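Local atomic coordinates of tube-forming protein in Mycobacterial Envelpe, TiME (Mycolicibacterium smegmatis, PDB entry 7CU9), a protein that probably forms a secretion tube across the mycobacterial outer envelope, through which proteins may be transported. Residues Cys46-Trp49 against Pro55-Phe58. Numbering follows the deposited sequence.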
ATOM      1  N   CYS B  46      -2.414 -24.890  11.091  1.00 14.65           N
ATOM      2  CA  CYS B  46      -2.304 -23.464  10.689  1.00 14.37           C
ATOM      3  C   CYS B  46      -1.698 -22.612  11.809  1.00 13.52           C
ATOM      4  O   CYS B  46      -1.501 -21.411  11.577  1.00 13.10           O
ATOM      5  CB  CYS B  46      -3.650 -22.917  10.241  1.00 14.69           C
ATOM      6  SG  CYS B  46      -4.108 -23.537   8.600  1.00 16.82           S
ATOM      7  N   ASN B  47      -1.359 -23.204  12.957  1.00 12.85           N
ATOM      8  CA  ASN B  47      -0.840 -22.434  14.116  1.00 12.69           C
ATOM      9  C   ASN B  47       0.345 -21.559  13.679  1.00 12.05           C
ATOM     10  O   ASN B  47       0.325 -20.346  13.961  1.00 11.88           O
ATOM     11  CB  ASN B  47      -0.440 -23.337  15.281  1.00 12.90           C
ATOM     12  CG  ASN B  47      -0.238 -22.538  16.549  1.00 13.06           C
ATOM     13  OD1 ASN B  47      -1.195 -22.240  17.261  1.00 13.77           O
ATOM     14  ND2 ASN B  47       1.000 -22.152  16.819  1.00 13.31           N
ATOM     15  N   ASN B  48       1.341 -22.136  13.012  1.00 11.70           N
ATOM     16  CA  ASN B  48       2.624 -21.429  12.757  1.00 11.47           C
ATOM     17  C   ASN B  48       2.546 -20.601  11.471  1.00 11.16           C
ATOM     18  O   ASN B  48       3.566 -20.016  11.098  1.00 10.79           O
ATOM     19  CB  ASN B  48       3.805 -22.393  12.802  1.00 11.50           C
ATOM     20  CG  ASN B  48       3.995 -22.990  14.178  1.00 11.58           C
ATOM     21  OD1 ASN B  48       3.314 -22.607  15.131  1.00 12.33           O
ATOM     22  ND2 ASN B  48       4.915 -23.931  14.284  1.00 11.60           N
ATOM     23  N   TRP B  49       1.366 -20.499  10.851  1.00 10.82           N
ATOM     24  CA  TRP B  49       1.072 -19.508   9.785  1.00 10.79           C
ATOM     25  C   TRP B  49       0.178 -18.385  10.329  1.00 10.59           C
ATOM     26  O   TRP B  49       0.125 -17.317   9.703  1.00 10.32           O
ATOM     27  CB  TRP B  49       0.417 -20.196   8.580  1.00 10.72           C
ATOM     28  CG  TRP B  49       1.371 -20.778   7.581  1.00 10.74           C
ATOM     29  CD1 TRP B  49       2.714 -21.002   7.718  1.00 10.81           C
ATOM     30  CD2 TRP B  49       1.027 -21.219   6.256  1.00 10.84           C
ATOM     31  NE1 TRP B  49       3.226 -21.550   6.571  1.00 10.98           N
ATOM     32  CE2 TRP B  49       2.211 -21.694   5.655  1.00 11.05           C
ATOM     33  CE3 TRP B  49      -0.166 -21.242   5.522  1.00 11.10           C
ATOM     34  CZ2 TRP B  49       2.229 -22.185   4.350  1.00 11.19           C
ATOM     35  CZ3 TRP B  49      -0.144 -21.725   4.233  1.00 11.18           C
ATOM     36  CH2 TRP B  49       1.038 -22.190   3.658  1.00 11.16           C
ATOM     37  N   PRO B  55       6.322 -18.606  20.362  1.00 11.82           N
ATOM     38  CA  PRO B  55       7.173 -19.383  21.263  1.00 11.91           C
ATOM     39  C   PRO B  55       7.576 -20.766  20.737  1.00 12.21           C
ATOM     40  O   PRO B  55       8.725 -21.137  20.889  1.00 12.11           O
ATOM     41  CB  PRO B  55       6.296 -19.521  22.521  1.00 12.13           C
ATOM     42  CG  PRO B  55       5.414 -18.301  22.488  1.00 12.58           C
ATOM     43  CD  PRO B  55       5.103 -18.113  21.020  1.00 12.44           C
ATOM     44  N   GLU B  56       6.663 -21.515  20.111  1.00 12.48           N
ATOM     45  CA  GLU B  56       6.989 -22.909  19.710  1.00 13.15           C
ATOM     46  C   GLU B  56       8.025 -22.873  18.582  1.00 12.43           C
ATOM     47  O   GLU B  56       8.772 -23.844  18.430  1.00 13.14           O
ATOM     48  CB  GLU B  56       5.726 -23.707  19.376  1.00 14.31           C
ATOM     49  CG  GLU B  56       5.160 -23.492  17.991  1.00 15.09           C
ATOM     50  CD  GLU B  56       4.107 -24.538  17.668  1.00 15.56           C
ATOM     51  OE1 GLU B  56       3.058 -24.536  18.347  1.00 18.10           O
ATOM     52  OE2 GLU B  56       4.360 -25.384  16.794  1.00 15.29           O
ATOM     53  N   VAL B  57       8.082 -21.774  17.835  1.00 11.72           N
ATOM     54  CA  VAL B  57       9.088 -21.585  16.754  1.00 11.15           C
ATOM     55  C   VAL B  57      10.424 -21.151  17.369  1.00 11.15           C
ATOM     56  O   VAL B  57      11.424 -21.822  17.101  1.00 11.66           O
ATOM     57  CB  VAL B  57       8.581 -20.589  15.698  1.00 11.22           C
ATOM     58  CG1 VAL B  57       9.675 -20.203  14.719  1.00 11.37           C
ATOM     59  CG2 VAL B  57       7.372 -21.158  14.964  1.00 11.14           C
ATOM     60  N   PHE B  58      10.443 -20.073  18.156  1.00 10.93           N
ATOM     61  CA  PHE B  58      11.702 -19.380  18.548  1.00 10.90           C
ATOM     62  C   PHE B  58      12.289 -19.932  19.847  1.00 11.43           C
ATOM     63  O   PHE B  58      13.519 -20.050  19.914  1.00 11.50           O
ATOM     64  CB  PHE B  58      11.484 -17.876  18.671  1.00 10.51           C
ATOM     65  CG  PHE B  58      11.459 -17.183  17.339  1.00 10.21           C
ATOM     66  CD1 PHE B  58      12.637 -16.801  16.719  1.00 10.01           C
ATOM     67  CD2 PHE B  58      10.259 -16.948  16.686  1.00 10.06           C
ATOM     68  CE1 PHE B  58      12.615 -16.165  15.489  1.00 10.01           C
ATOM     69  CE2 PHE B  58      10.241 -16.322  15.451  1.00  9.98           C
ATOM     70  CZ  PHE B  58      11.416 -15.919  14.861  1.00 10.03           C
TER
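Asn48 and Glu56 carry most of this contact, a meeting of two short helices that follow each other closely in the chain. The amide nitrogen ND2 of Asn48 gives a hydrogen bond to OE2 of Glu56 over 3.0 Å. The N-H...O angle is 149°; the amide stands at right angles to the carboxylate, and ND2 reaches OE2 from above the carboxylate plane. Asparagine suits this buried place: its ND2 also donates to the backbone oxygen of Arg101, while its other branch accepts a hydrogen bond. That acceptor, OD1 of Asn48, takes ND2 of Asn47 at 2.9 Å in a nearly straight bond lying in the plane of the Asn47 amide. OD1 of Asn47 is in turn hydrogen-bonded to NE2 of Gln37, so both ends of this amide are held. The link helps fix which way the Asn48 amide faces, presenting ND2 to the glutamate. Glu56 CG sits between its own backbone N and carbonyl carbon (chi1 81°), and from there the chain extends to bring the carboxylate across to the asparagines. OE2 is shared with Arg105, whose salt bridge probably keeps the carboxylate ionised. Next to this polar pair, CG2 of Val57 rests 3.8 Å from ND2 of Asn48, a small branched side chain that fills space beside the amide without competing for its hydrogens. Just ahead of helix 47-50, Cys46 is joined by a disulfide to Cys109, in the chain beyond helix 92-103, and Asn47 touches strand 39-41; from helix 55-58, Val57 and Phe58 pack against Leu162 of strand 161-169 in the large antiparallel sheet.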